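Local structure of phosphoglycerate dehydrogenase (Lactobacillus plantarum, 3EVT) at residues 141-146 and 193-198; 148-153 and 174-179; 162-167 and 178-183. The protein probably catalyses the NAD-dependent oxidation of 3-phosphoglycerate to 3-phosphohydroxypyruvate, the entry step of serine biosynthesis. All blocks are in the same frame, centred on the assembly; numbering follows the deposited sequence.

Interaction 1: 141-146 and 193-198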
loop_
_atom_site.group_PDB
_atom_site.type_symbol
_atom_site.label_atom_id
_atom_site.label_comp_id
_atom_site.label_asym_id
_atom_site.label_seq_id
_atom_site.Cartn_x
_atom_site.Cartn_y
_atom_site.Cartn_z
ATOM N N LEU A 141 4.980 -14.727 0.752
ATOM C CA LEU A 141 6.276 -15.351 0.927
ATOM C C LEU A 141 7.330 -14.703 0.001
ATOM O O LEU A 141 7.229 -14.760 -1.239
ATOM C CB LEU A 141 6.127 -16.868 0.642
ATOM C CG LEU A 141 7.462 -17.661 0.706
ATOM C CD1 LEU A 141 8.141 -17.557 2.101
ATOM C CD2 LEU A 141 7.181 -19.114 0.334
ATOM N N ILE A 142 8.353 -14.083 0.582
ATOM C CA ILE A 142 9.438 -13.452 -0.228
ATOM C C ILE A 142 10.790 -14.159 -0.016
ATOM O O ILE A 142 11.236 -14.323 1.103
ATOM C CB ILE A 142 9.653 -11.943 0.144
ATOM C CG1 ILE A 142 8.307 -11.181 0.233
ATOM C CG2 ILE A 142 10.691 -11.238 -0.813
ATOM C CD1 ILE A 142 8.428 -9.768 0.976
ATOM N N TYR A 143 11.407 -14.565 -1.121
ATOM C CA TYR A 143 12.749 -15.109 -1.166
ATOM C C TYR A 143 13.731 -13.975 -1.382
ATOM O O TYR A 143 13.739 -13.334 -2.457
ATOM C CB TYR A 143 12.875 -16.118 -2.342
ATOM C CG TYR A 143 12.184 -17.467 -2.132
ATOM C CD1 TYR A 143 12.943 -18.632 -1.909
ATOM C CD2 TYR A 143 10.784 -17.587 -2.194
ATOM C CE1 TYR A 143 12.336 -19.862 -1.749
ATOM C CE2 TYR A 143 10.159 -18.811 -2.022
ATOM C CZ TYR A 143 10.959 -19.955 -1.796
ATOM O OH TYR A 143 10.372 -21.192 -1.597
ATOM N N GLY A 144 14.560 -13.728 -0.367
ATOM C CA GLY A 144 15.446 -12.581 -0.396
ATOM C C GLY A 144 15.019 -11.585 0.652
ATOM O O GLY A 144 13.996 -10.888 0.487
ATOM N N THR A 145 15.782 -11.485 1.729
ATOM C CA THR A 145 15.428 -10.571 2.813
ATOM C C THR A 145 16.450 -9.407 2.892
ATOM O O THR A 145 16.642 -8.785 3.956
ATOM C CB THR A 145 15.251 -11.319 4.174
ATOM O OG1 THR A 145 16.496 -11.909 4.580
ATOM C CG2 THR A 145 14.199 -12.426 4.056
ATOM N N GLY A 146 17.092 -9.117 1.760
ATOM C CA GLY A 146 17.925 -7.912 1.638
ATOM C C GLY A 146 17.068 -6.642 1.658
ATOM O O GLY A 146 15.882 -6.680 2.044
ATOM N N ASN A 193 -0.275 -17.193 -0.220
ATOM C CA ASN A 193 -1.092 -16.723 -1.316
ATOM C C ASN A 193 -0.246 -16.086 -2.463
ATOM O O ASN A 193 -0.624 -16.165 -3.639
ATOM C CB ASN A 193 -2.222 -15.813 -0.816
ATOM C CG ASN A 193 -2.994 -16.454 0.334
ATOM O OD1 ASN A 193 -2.746 -16.189 1.526
ATOM N ND2 ASN A 193 -3.873 -17.357 -0.015
ATOM N N PHE A 194 0.921 -15.527 -2.129
ATOM C CA PHE A 194 1.793 -14.887 -3.153
ATOM C C PHE A 194 3.234 -15.248 -2.831
ATOM O O PHE A 194 3.673 -15.222 -1.650
ATOM C CB PHE A 194 1.657 -13.338 -3.115
ATOM C CG PHE A 194 0.233 -12.847 -3.258
ATOM C CD1 PHE A 194 -0.275 -12.464 -4.512
ATOM C CD2 PHE A 194 -0.594 -12.786 -2.161
ATOM C CE1 PHE A 194 -1.550 -12.036 -4.649
ATOM C CE2 PHE A 194 -1.894 -12.348 -2.297
ATOM C CZ PHE A 194 -2.383 -11.993 -3.540
ATOM N N ILE A 195 3.946 -15.620 -3.875
ATOM C CA ILE A 195 5.358 -15.939 -3.773
ATOM C C ILE A 195 6.153 -14.973 -4.649
ATOM O O ILE A 195 5.921 -14.858 -5.829
ATOM C CB ILE A 195 5.647 -17.369 -4.235
ATOM C CG1 ILE A 195 4.873 -18.373 -3.347
ATOM C CG2 ILE A 195 7.163 -17.593 -4.297
ATOM C CD1 ILE A 195 4.836 -19.841 -3.853
ATOM N N VAL A 196 7.083 -14.273 -4.029
ATOM C CA VAL A 196 7.877 -13.302 -4.706
ATOM C C VAL A 196 9.338 -13.751 -4.711
ATOM O O VAL A 196 9.927 -14.003 -3.670
ATOM C CB VAL A 196 7.680 -11.868 -4.075
ATOM C CG1 VAL A 196 8.650 -10.828 -4.718
ATOM C CG2 VAL A 196 6.140 -11.414 -4.247
ATOM N N ASN A 197 9.911 -13.865 -5.905
ATOM C CA ASN A 197 11.347 -14.043 -6.005
ATOM C C ASN A 197 12.063 -12.711 -6.125
ATOM O O ASN A 197 11.837 -12.014 -7.071
ATOM C CB ASN A 197 11.750 -14.864 -7.222
ATOM C CG ASN A 197 13.260 -15.010 -7.294
ATOM O OD1 ASN A 197 13.871 -15.264 -6.268
ATOM N ND2 ASN A 197 13.872 -14.738 -8.445
ATOM N N ALA A 198 12.937 -12.388 -5.169
ATOM C CA ALA A 198 13.796 -11.226 -5.273
ATOM C C ALA A 198 15.265 -11.640 -5.044
ATOM O O ALA A 198 16.075 -10.855 -4.571
ATOM C CB ALA A 198 13.364 -10.151 -4.220
#
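Leu-141, Ile-142 and Tyr-143 lie in parallel register with Ile-195, Val-196 and Asn-197, the short strand axes 4.8 Å apart and 13° off parallel. Four backbone hydrogen bonds join them. Both polar backbone atoms of Leu-141 are used: N gives to Phe-194 O and O takes Val-196 N, each at 2.8 Å. Tyr-143 repeats the pattern, N to Val-196 O and O from Ala-198 N, each at 3.0 Å; the second is the more bent (151° at the hydrogen).

Apolar contacts divide between the two faces of the sheet. On one, the phenol ring of Tyr-143 and Ile-195 lie alongside each other, with CE2 of Tyr-143 4.0 Å from CG2 of Ile-195. The ring's CG stands anti to its carbonyl carbon (chi1 -74°), which brings the ring edge to Val-196 O. Leu-189 of helix 186-191 covers Leu-141, Tyr-143 and Ile-195. On the other face CG1 of Ile-142 sits 4.4 Å from CB of Val-196, and Val-102 of helix 93-110 touches Val-196.

The amide of Asn-197 leans toward Tyr-143, its OD1 4.1 Å from Tyr-143 CB, but bonds to other residues: ND2 to Asn-225 OD1, OD1 from Leu-199 N, which together fix its orientation. At the backbone angles of Gly-144 a CB would be jammed against the preceding carbonyl O and would crowd Ala-198 O, so the position calls for glycine.

Strand 139-143, running out into a probable GxGxxG turn, lies beside strand 194-197, fourth of the sheet in chain order: the central neighbours of a Rossmann dinucleotide-binding fold.

Interaction 2: 148-153 and 174-179; sequences IGQSLA and DHFHET
In the Rossmann fold of this domain, Phe-176, on the loop leading into strand 178-181, packs on Gly-149 and Ala-153 in the helix that follows the probable GxGxxG turn. CB of Ala-153 stands over the middle of the Phe-176 ring, 3.9 Å from the centroid and only 2° off the ring normal, a CH-pi contact in which the methyl is almost equally distant from all six carbons. The far end of the ring slides under the preceding turn of helix: CZ comes within 3.3 Å of Gly-149 O, a carbonyl that also accepts Ala-153 N. A CB on Gly-149 would be tight against CZ, so the glycine lets helix and ring come this close. CE2 of Phe-176 meets CG of Gln-150 at 3.9 Å, the two side chains crossing at about a right angle.

An alanine in place of Phe-176 is likely to open a gap beneath Ala-153 and Gly-149, leaving helix and loop without their shared apolar filling.

Farther out the contact turns polar in make-up but holds no hydrogen bond. CG of Gln-150 lies anti to its carbonyl carbon (chi1 -73°) and the chain runs on extended, carrying the amide across Asp-174: CG is 3.5 Å from Asp-174 O and OE1 3.5 Å from Asp-174 CB, while NE2 is taken by Thr-145 O. His-175 lays its CB against Ala-153 CB at 3.9 Å, and its CD2 approaches Gln-150 O at 3.6 Å.

Gly-149, third glycine of the probable GxGxxG sequence, holds the position that in Rossmann folds lets the helix pack closely on the sheet; here Phe-176 also uses it.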
loop_
_atom_site.group_PDB
_atom_site.type_symbol
_atom_site.label_atom_id
_atom_site.label_comp_id
_atom_site.label_asym_id
_atom_site.label_seq_id
_atom_site.Cartn_x
_atom_site.Cartn_y
_atom_site.Cartn_z
ATOM N N ILE A 148 15.635 -4.785 -0.619
ATOM C CA ILE A 148 14.391 -4.903 -1.407
ATOM C C ILE A 148 13.302 -5.733 -0.704
ATOM O O ILE A 148 12.170 -5.255 -0.523
ATOM C CB ILE A 148 14.673 -5.445 -2.827
ATOM C CG1 ILE A 148 15.369 -4.362 -3.675
ATOM C CG2 ILE A 148 13.383 -5.925 -3.514
ATOM C CD1 ILE A 148 16.136 -4.959 -4.827
ATOM N N GLY A 149 13.653 -6.946 -0.271
ATOM C CA GLY A 149 12.732 -7.835 0.422
ATOM C C GLY A 149 12.112 -7.112 1.615
ATOM O O GLY A 149 10.906 -7.254 1.906
ATOM N N GLN A 150 12.930 -6.313 2.298
ATOM C CA GLN A 150 12.512 -5.667 3.533
ATOM C C GLN A 150 11.585 -4.486 3.280
ATOM O O GLN A 150 10.658 -4.219 4.065
ATOM C CB GLN A 150 13.754 -5.165 4.276
ATOM C CG GLN A 150 14.598 -6.281 4.933
ATOM C CD GLN A 150 15.877 -5.734 5.533
ATOM O OE1 GLN A 150 15.883 -4.652 6.109
ATOM N NE2 GLN A 150 16.973 -6.466 5.366
ATOM N N SER A 151 11.840 -3.758 2.188
ATOM C CA SER A 151 10.957 -2.640 1.858
ATOM C C SER A 151 9.627 -3.155 1.302
ATOM O O SER A 151 8.589 -2.611 1.615
ATOM C CB SER A 151 11.645 -1.593 0.977
ATOM O OG SER A 151 11.548 -1.928 -0.394
ATOM N N LEU A 152 9.654 -4.247 0.539
ATOM C CA LEU A 152 8.402 -4.908 0.141
ATOM C C LEU A 152 7.614 -5.398 1.366
ATOM O O LEU A 152 6.409 -5.123 1.483
ATOM C CB LEU A 152 8.643 -6.055 -0.842
ATOM C CG LEU A 152 7.364 -6.839 -1.227
ATOM C CD1 LEU A 152 6.226 -5.925 -1.756
ATOM C CD2 LEU A 152 7.668 -7.988 -2.236
ATOM N N ALA A 153 8.294 -6.135 2.259
ATOM C CA ALA A 153 7.738 -6.530 3.568
ATOM C C ALA A 153 7.071 -5.397 4.368
ATOM O O ALA A 153 5.973 -5.575 4.944
ATOM C CB ALA A 153 8.811 -7.186 4.428
ATOM N N ASP A 174 14.313 -7.097 9.142
ATOM C CA ASP A 174 13.390 -6.003 9.444
ATOM C C ASP A 174 12.083 -6.105 8.659
ATOM O O ASP A 174 12.116 -6.326 7.459
ATOM C CB ASP A 174 14.048 -4.679 9.083
ATOM C CG ASP A 174 15.001 -4.200 10.148
ATOM O OD1 ASP A 174 15.091 -4.907 11.172
ATOM O OD2 ASP A 174 15.641 -3.115 9.990
ATOM N N HIS A 175 10.964 -5.936 9.353
ATOM C CA HIS A 175 9.607 -5.940 8.796
ATOM C C HIS A 175 8.980 -7.266 8.429
ATOM O O HIS A 175 7.769 -7.337 8.221
ATOM C CB HIS A 175 9.491 -4.991 7.620
ATOM C CG HIS A 175 10.034 -3.629 7.906
ATOM N ND1 HIS A 175 9.410 -2.752 8.764
ATOM C CD2 HIS A 175 11.150 -3.001 7.463
ATOM C CE1 HIS A 175 10.113 -1.636 8.831
ATOM N NE2 HIS A 175 11.174 -1.763 8.053
ATOM N N PHE A 176 9.785 -8.316 8.311
ATOM C CA PHE A 176 9.226 -9.626 8.077
ATOM C C PHE A 176 8.628 -10.151 9.362
ATOM O O PHE A 176 9.266 -10.089 10.362
ATOM C CB PHE A 176 10.324 -10.578 7.628
ATOM C CG PHE A 176 10.743 -10.383 6.216
ATOM C CD1 PHE A 176 10.105 -11.041 5.203
ATOM C CD2 PHE A 176 11.791 -9.552 5.902
ATOM C CE1 PHE A 176 10.507 -10.874 3.901
ATOM C CE2 PHE A 176 12.196 -9.385 4.613
ATOM C CZ PHE A 176 11.588 -10.031 3.613
ATOM N N HIS A 177 7.418 -10.690 9.349
ATOM C CA HIS A 177 6.907 -11.304 10.569
ATOM C C HIS A 177 7.646 -12.594 10.958
ATOM O O HIS A 177 7.680 -12.947 12.133
ATOM C CB HIS A 177 5.453 -11.685 10.422
ATOM C CG HIS A 177 4.580 -10.567 9.978
ATOM N ND1 HIS A 177 3.984 -9.696 10.862
ATOM C CD2 HIS A 177 4.193 -10.176 8.742
ATOM C CE1 HIS A 177 3.266 -8.815 10.187
ATOM N NE2 HIS A 177 3.368 -9.094 8.901
ATOM N N GLU A 178 8.109 -13.359 9.970
ATOM C CA GLU A 178 8.867 -14.555 10.244
ATOM C C GLU A 178 9.825 -14.700 9.111
ATOM O O GLU A 178 9.494 -14.289 8.014
ATOM C CB GLU A 178 7.995 -15.822 10.192
ATOM C CG GLU A 178 6.645 -15.751 10.855
ATOM C CD GLU A 178 5.811 -17.026 10.599
ATOM O OE1 GLU A 178 6.409 -18.125 10.520
ATOM O OE2 GLU A 178 4.567 -16.930 10.450
ATOM N N THR A 179 10.971 -15.343 9.358
ATOM C CA THR A 179 11.894 -15.711 8.285
ATOM C C THR A 179 12.215 -17.207 8.365
ATOM O O THR A 179 12.143 -17.786 9.437
ATOM C CB THR A 179 13.196 -14.943 8.393
ATOM O OG1 THR A 179 13.708 -15.138 9.694
ATOM C CG2 THR A 179 12.957 -13.470 8.236
#

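Interaction 3: 162-167 and 178-183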
loop_
_atom_site.group_PDB
_atom_site.type_symbol
_atom_site.label_atom_id
_atom_site.label_comp_id
_atom_site.label_asym_id
_atom_site.label_seq_id
_atom_site.Cartn_x
_atom_site.Cartn_y
_atom_site.Cartn_z
ATOM N N HIS A 162 0.355 -10.878 5.912
ATOM C CA HIS A 162 1.327 -11.622 6.716
ATOM C C HIS A 162 2.596 -12.000 5.869
ATOM O O HIS A 162 2.530 -12.680 4.839
ATOM C CB HIS A 162 0.705 -12.860 7.363
ATOM C CG HIS A 162 1.639 -13.563 8.291
ATOM N ND1 HIS A 162 1.950 -13.074 9.544
ATOM C CD2 HIS A 162 2.336 -14.715 8.157
ATOM C CE1 HIS A 162 2.796 -13.894 10.144
ATOM N NE2 HIS A 162 3.061 -14.888 9.314
ATOM N N VAL A 163 3.740 -11.546 6.334
ATOM C CA VAL A 163 4.955 -11.616 5.515
ATOM C C VAL A 163 6.055 -12.531 6.081
ATOM O O VAL A 163 6.584 -12.340 7.178
ATOM C CB VAL A 163 5.527 -10.217 5.226
ATOM C CG1 VAL A 163 6.478 -10.303 4.077
ATOM C CG2 VAL A 163 4.394 -9.230 4.904
ATOM N N ILE A 164 6.390 -13.513 5.266
ATOM C CA ILE A 164 7.443 -14.465 5.559
ATOM C C ILE A 164 8.531 -14.356 4.519
ATOM O O ILE A 164 8.231 -14.299 3.313
ATOM C CB ILE A 164 6.890 -15.899 5.460
ATOM C CG1 ILE A 164 5.639 -16.023 6.328
ATOM C CG2 ILE A 164 7.994 -16.931 5.817
ATOM C CD1 ILE A 164 5.217 -17.450 6.528
ATOM N N GLY A 165 9.777 -14.352 4.987
ATOM C CA GLY A 165 10.954 -14.218 4.111
ATOM C C GLY A 165 11.921 -15.408 4.120
ATOM O O GLY A 165 12.061 -16.095 5.113
ATOM N N VAL A 166 12.582 -15.675 3.011
ATOM C CA VAL A 166 13.465 -16.822 2.972
ATOM C C VAL A 166 14.880 -16.304 2.808
ATOM O O VAL A 166 15.116 -15.532 1.861
ATOM C CB VAL A 166 13.129 -17.781 1.778
ATOM C CG1 VAL A 166 13.997 -19.071 1.828
ATOM C CG2 VAL A 166 11.638 -18.105 1.732
ATOM N N ASN A 167 15.798 -16.699 3.714
ATOM C CA ASN A 167 17.246 -16.354 3.600
ATOM C C ASN A 167 18.149 -17.587 3.919
ATOM O O ASN A 167 17.650 -18.704 4.099
ATOM C CB ASN A 167 17.612 -15.100 4.430
ATOM C CG ASN A 167 17.256 -15.247 5.902
ATOM O OD1 ASN A 167 17.314 -16.350 6.438
ATOM N ND2 ASN A 167 16.898 -14.142 6.569
ATOM N N GLU A 178 8.109 -13.359 9.970
ATOM C CA GLU A 178 8.867 -14.555 10.244
ATOM C C GLU A 178 9.825 -14.700 9.111
ATOM O O GLU A 178 9.494 -14.289 8.014
ATOM C CB GLU A 178 7.995 -15.822 10.192
ATOM C CG GLU A 178 6.645 -15.751 10.855
ATOM C CD GLU A 178 5.811 -17.026 10.599
ATOM O OE1 GLU A 178 6.409 -18.125 10.520
ATOM O OE2 GLU A 178 4.567 -16.930 10.450
ATOM N N THR A 179 10.971 -15.343 9.358
ATOM C CA THR A 179 11.894 -15.711 8.285
ATOM C C THR A 179 12.215 -17.207 8.365
ATOM O O THR A 179 12.143 -17.786 9.437
ATOM C CB THR A 179 13.196 -14.943 8.393
ATOM O OG1 THR A 179 13.708 -15.138 9.694
ATOM C CG2 THR A 179 12.957 -13.470 8.236
ATOM N N VAL A 180 12.560 -17.824 7.235
ATOM C CA VAL A 180 12.962 -19.214 7.216
ATOM C C VAL A 180 14.207 -19.400 6.368
ATOM O O VAL A 180 14.496 -18.591 5.492
ATOM C CB VAL A 180 11.861 -20.123 6.656
ATOM C CG1 VAL A 180 10.594 -20.038 7.517
ATOM C CG2 VAL A 180 11.589 -19.809 5.197
ATOM N N ALA A 181 14.935 -20.484 6.628
ATOM C CA ALA A 181 16.095 -20.868 5.825
ATOM C C ALA A 181 15.617 -21.541 4.546
ATOM O O ALA A 181 14.548 -22.111 4.525
ATOM C CB ALA A 181 16.990 -21.833 6.628
ATOM N N PHE A 182 16.403 -21.492 3.481
ATOM C CA PHE A 182 16.036 -22.194 2.226
ATOM C C PHE A 182 15.565 -23.639 2.384
ATOM O O PHE A 182 14.723 -24.121 1.613
ATOM C CB PHE A 182 17.192 -22.168 1.228
ATOM C CG PHE A 182 17.494 -20.795 0.681
ATOM C CD1 PHE A 182 16.729 -20.260 -0.344
ATOM C CD2 PHE A 182 18.540 -20.039 1.190
ATOM C CE1 PHE A 182 16.993 -19.016 -0.853
ATOM C CE2 PHE A 182 18.823 -18.784 0.672
ATOM C CZ PHE A 182 18.044 -18.268 -0.348
ATOM N N THR A 183 16.113 -24.329 3.379
ATOM C CA THR A 183 15.912 -25.767 3.537
ATOM C C THR A 183 14.623 -25.970 4.283
ATOM O O THR A 183 14.131 -27.097 4.392
ATOM C CB THR A 183 17.128 -26.448 4.264
ATOM O OG1 THR A 183 17.442 -25.744 5.480
ATOM C CG2 THR A 183 18.375 -26.388 3.362
#
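Glu-178 and His-162 meet at one end of a parallel strand pair on the margin of the Rossmann sheet, where strand 178-181 is the outermost within the chain. From CB, on the same face as Ile-164 and Val-166, the glutamate turns its CG anti to its own carbonyl carbon (chi1 -43°) and then runs extended. CG reaches to 4.0 Å from His-162 NE2. CD passes 4.1 Å from CD1 of Ile-164, whose side chain points the same way. At the tip OE2 accepts His-162 NE2 at 2.8 Å; the bond lies near the imidazole plane but meets the carboxylate on its anti side, 26° out of plane. The imidazole is also stacked on the ring of His-177.

Between the backbones, Glu-178 O takes Gly-165 N, Gly-165 O takes Val-180 N at 2.8 Å, and Val-180 O takes Asn-167 N; weak bonds stand at either end, Glu-178 N to Val-163 O and Phe-182 N to Asn-167 O. On the opposite face from Glu-178, Asn-167 ND2 is held by His-171 O and Thr-145 OG1, and Thr-179 OG1 also bonds to His-171 O.

Val-166 spreads its two methyls between partners: CG2 touches CG2 of Val-180 at 3.9 Å, and CG1 lies off-centre against the Phe-182 ring, 3.7 Å from CD1.

The three contacts sit within 8 to 9 Å of one another, centre to centre, in the NAD-binding domain. Interactions 1 and 3 belong to one seven-stranded parallel sheet, ordered 178-181, 162-167, 139-143, 194-197 on this side; strands 139-143 and 162-167, hydrogen-bonded through Ile-142 with Ile-164 and Val-166, join them. Interaction 2 adds helix 147-158, which connects those two strands. Along the chain, interactions 2 and 3 are nested in the loop closed by interaction 1, and both end on strand 178-181, sharing Glu-178 and Thr-179. Interactions 2 and 3 lie in the first half of the Rossmann fold; interaction 1 joins it to strand 194-197, which opens the second, beside the glycine-rich turn where NAD probably binds.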